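Local coordinates for protein extracellular ligand-binding receptor (Desulfohalobium retbaense DSM 5692, PDB 5ERE) that probably serves as an extracellular sensor, holding 2-oxo-4-methylpentanoic acid in a periplasmic-binding-protein domain and cytosine in a Cache-type (PAS-like) sensor region, at residues I477-R482 with T553-A558. Residues are numbered along the deposited sequence; the frame is centred on the assembly and turned at random.
Sequences IFVLQR and TNYRLA
An antiparallel ladder joins strands 476-480 and 553-561, with F478 paired to A558 and L480 to R556, in a sheet consistent with the second PAS-like module of the tandem sensor; strand 553-561, the central one of five, lies between 476-480 and 541-550. Both are hydrogen-bonded pairs with a full ring of two bonds: F478 N to A558 O (2.8 Å) and A558 N back to F478 O, the latter almost straight at 177°, then the reciprocal bonds between L480 and R556. V479 and L557 form the non-hydrogen-bonded pair between them, its CA atoms 4.8 Å apart, and V479 CA gives a CA-H...O contact to R556 O at 3.2 Å.

On the face carrying F478, the methyl of A558 sits over one face of its ring: CB is 3.8 Å from the ring centroid, a CH-pi contact displaced toward the rim at CZ. Having CG between the backbone N and carbonyl carbon (chi1 59°) brings the ring across to A558 on the adjacent strand. M518 of helix 515-520 packs on both residues. R556 bends at chi2, and its guanidinium is held by two carbonyls, M518 O and V519 O, and the hydroxyl S547 OG; R482 NE lies 3.9 Å from R556 NH2, a like-charge approach that these acceptors probably make tolerable.

The other face is apolar. L557 CD1 meets I477 CG2 at 3.5 Å and V479 CG2 at 3.8 Å, while V479 CG1 touches Y555 CB; helix 461-470 packs against I477 and V479.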
loop_
_atom_site.group_PDB
_atom_site.type_symbol
_atom_site.label_atom_id
_atom_site.label_comp_id
_atom_site.label_asym_id
_atom_site.label_seq_id
_atom_site.Cartn_x
_atom_site.Cartn_y
_atom_site.Cartn_z
ATOM N N ILE A 477 -1.376 12.800 -0.224
ATOM C CA ILE A 477 -1.892 13.533 -1.375
ATOM C C ILE A 477 -3.083 14.382 -0.923
ATOM O O ILE A 477 -4.002 13.868 -0.253
ATOM C CB ILE A 477 -2.308 12.574 -2.504
ATOM C CG1 ILE A 477 -1.078 11.851 -3.042
ATOM C CG2 ILE A 477 -3.083 13.304 -3.627
ATOM C CD1 ILE A 477 -1.306 10.959 -4.175
ATOM N N PHE A 478 -3.094 15.664 -1.290
ATOM C CA PHE A 478 -4.239 16.497 -0.981
ATOM C C PHE A 478 -4.699 17.220 -2.242
ATOM O O PHE A 478 -4.024 17.193 -3.265
ATOM C CB PHE A 478 -3.940 17.470 0.184
ATOM C CG PHE A 478 -2.787 18.411 -0.059
ATOM C CD1 PHE A 478 -1.500 18.013 0.213
ATOM C CD2 PHE A 478 -3.011 19.698 -0.542
ATOM C CE1 PHE A 478 -0.418 18.900 0.010
ATOM C CE2 PHE A 478 -1.934 20.593 -0.743
ATOM C CZ PHE A 478 -0.652 20.186 -0.463
ATOM N N VAL A 479 -5.904 17.784 -2.169
ATOM C CA VAL A 479 -6.523 18.493 -3.266
ATOM C C VAL A 479 -6.884 19.902 -2.870
ATOM O O VAL A 479 -7.547 20.141 -1.873
ATOM C CB VAL A 479 -7.780 17.778 -3.761
ATOM C CG1 VAL A 479 -8.366 18.502 -4.966
ATOM C CG2 VAL A 479 -7.430 16.364 -4.124
ATOM N N LEU A 480 -6.419 20.840 -3.680
ATOM C CA LEU A 480 -6.672 22.253 -3.452
ATOM C C LEU A 480 -7.522 22.821 -4.565
ATOM O O LEU A 480 -7.347 22.490 -5.751
ATOM C CB LEU A 480 -5.358 23.044 -3.398
ATOM C CG LEU A 480 -4.886 23.676 -2.104
ATOM C CD1 LEU A 480 -4.873 22.645 -0.987
ATOM C CD2 LEU A 480 -3.475 24.273 -2.325
ATOM N N GLN A 481 -8.428 23.711 -4.191
ATOM C CA GLN A 481 -9.154 24.549 -5.132
ATOM C C GLN A 481 -8.283 25.670 -5.683
ATOM O O GLN A 481 -7.317 26.046 -5.055
ATOM C CB GLN A 481 -10.337 25.162 -4.447
ATOM C CG GLN A 481 -11.489 25.350 -5.328
ATOM C CD GLN A 481 -12.749 25.331 -4.532
ATOM O OE1 GLN A 481 -13.641 24.555 -4.822
ATOM N NE2 GLN A 481 -12.824 26.177 -3.505
ATOM N N ARG A 482 -8.649 26.230 -6.829
ATOM C CA ARG A 482 -7.820 27.289 -7.434
ATOM C C ARG A 482 -7.589 28.461 -6.472
ATOM O O ARG A 482 -6.454 28.906 -6.311
ATOM C CB ARG A 482 -8.460 27.791 -8.713
ATOM C CG ARG A 482 -7.493 28.032 -9.838
ATOM C CD ARG A 482 -7.017 29.414 -9.805
ATOM N NE ARG A 482 -6.115 29.732 -10.905
ATOM C CZ ARG A 482 -5.421 30.866 -10.960
ATOM N NH1 ARG A 482 -5.517 31.746 -9.961
ATOM N NH2 ARG A 482 -4.614 31.114 -11.986
ATOM N N THR A 553 -12.572 24.063 -14.986
ATOM C CA THR A 553 -12.525 23.972 -13.515
ATOM C C THR A 553 -11.469 22.944 -13.169
ATOM O O THR A 553 -11.616 21.751 -13.406
ATOM C CB THR A 553 -13.870 23.591 -12.907
ATOM O OG1 THR A 553 -14.825 24.587 -13.262
ATOM C CG2 THR A 553 -13.794 23.454 -11.338
ATOM N N ASN A 554 -10.352 23.439 -12.692
ATOM C CA ASN A 554 -9.233 22.595 -12.352
ATOM C C ASN A 554 -8.908 22.648 -10.860
ATOM O O ASN A 554 -9.044 23.691 -10.226
ATOM C CB ASN A 554 -8.018 23.000 -13.194
ATOM C CG ASN A 554 -8.310 22.932 -14.687
ATOM O OD1 ASN A 554 -8.588 21.864 -15.234
ATOM N ND2 ASN A 554 -8.281 24.075 -15.343
ATOM N N TYR A 555 -8.497 21.494 -10.332
ATOM C CA TYR A 555 -8.055 21.331 -8.954
ATOM C C TYR A 555 -6.617 20.926 -8.949
ATOM O O TYR A 555 -6.169 20.148 -9.818
ATOM C CB TYR A 555 -8.878 20.251 -8.219
ATOM C CG TYR A 555 -10.337 20.391 -8.437
ATOM C CD1 TYR A 555 -11.063 21.390 -7.820
ATOM C CD2 TYR A 555 -10.995 19.536 -9.295
ATOM C CE1 TYR A 555 -12.420 21.515 -8.049
ATOM C CE2 TYR A 555 -12.314 19.656 -9.522
ATOM C CZ TYR A 555 -13.032 20.640 -8.905
ATOM O OH TYR A 555 -14.381 20.724 -9.171
ATOM N N ARG A 556 -5.903 21.401 -7.938
ATOM C CA ARG A 556 -4.530 21.004 -7.754
ATOM C C ARG A 556 -4.461 19.770 -6.890
ATOM O O ARG A 556 -5.117 19.693 -5.847
ATOM C CB ARG A 556 -3.700 22.132 -7.128
ATOM C CG ARG A 556 -3.875 23.464 -7.792
ATOM C CD ARG A 556 -3.113 23.579 -9.134
ATOM N NE ARG A 556 -3.213 24.937 -9.669
ATOM C CZ ARG A 556 -3.790 25.289 -10.821
ATOM N NH1 ARG A 556 -4.323 24.386 -11.628
ATOM N NH2 ARG A 556 -3.816 26.568 -11.184
ATOM N N LEU A 557 -3.644 18.823 -7.357
ATOM C CA LEU A 557 -3.425 17.525 -6.764
ATOM C C LEU A 557 -1.980 17.487 -6.366
ATOM O O LEU A 557 -1.091 17.529 -7.230
ATOM C CB LEU A 557 -3.761 16.401 -7.764
ATOM C CG LEU A 557 -3.693 14.955 -7.274
ATOM C CD1 LEU A 557 -4.902 14.633 -6.368
ATOM C CD2 LEU A 557 -3.647 14.007 -8.484
ATOM N N ALA A 558 -1.736 17.446 -5.057
ATOM C CA ALA A 558 -0.378 17.554 -4.528
ATOM C C ALA A 558 -0.027 16.332 -3.722
ATOM O O ALA A 558 -0.849 15.802 -2.954
ATOM C CB ALA A 558 -0.239 18.774 -3.687
HETATM O O HOH W 1 -10.407 25.094 -8.778
#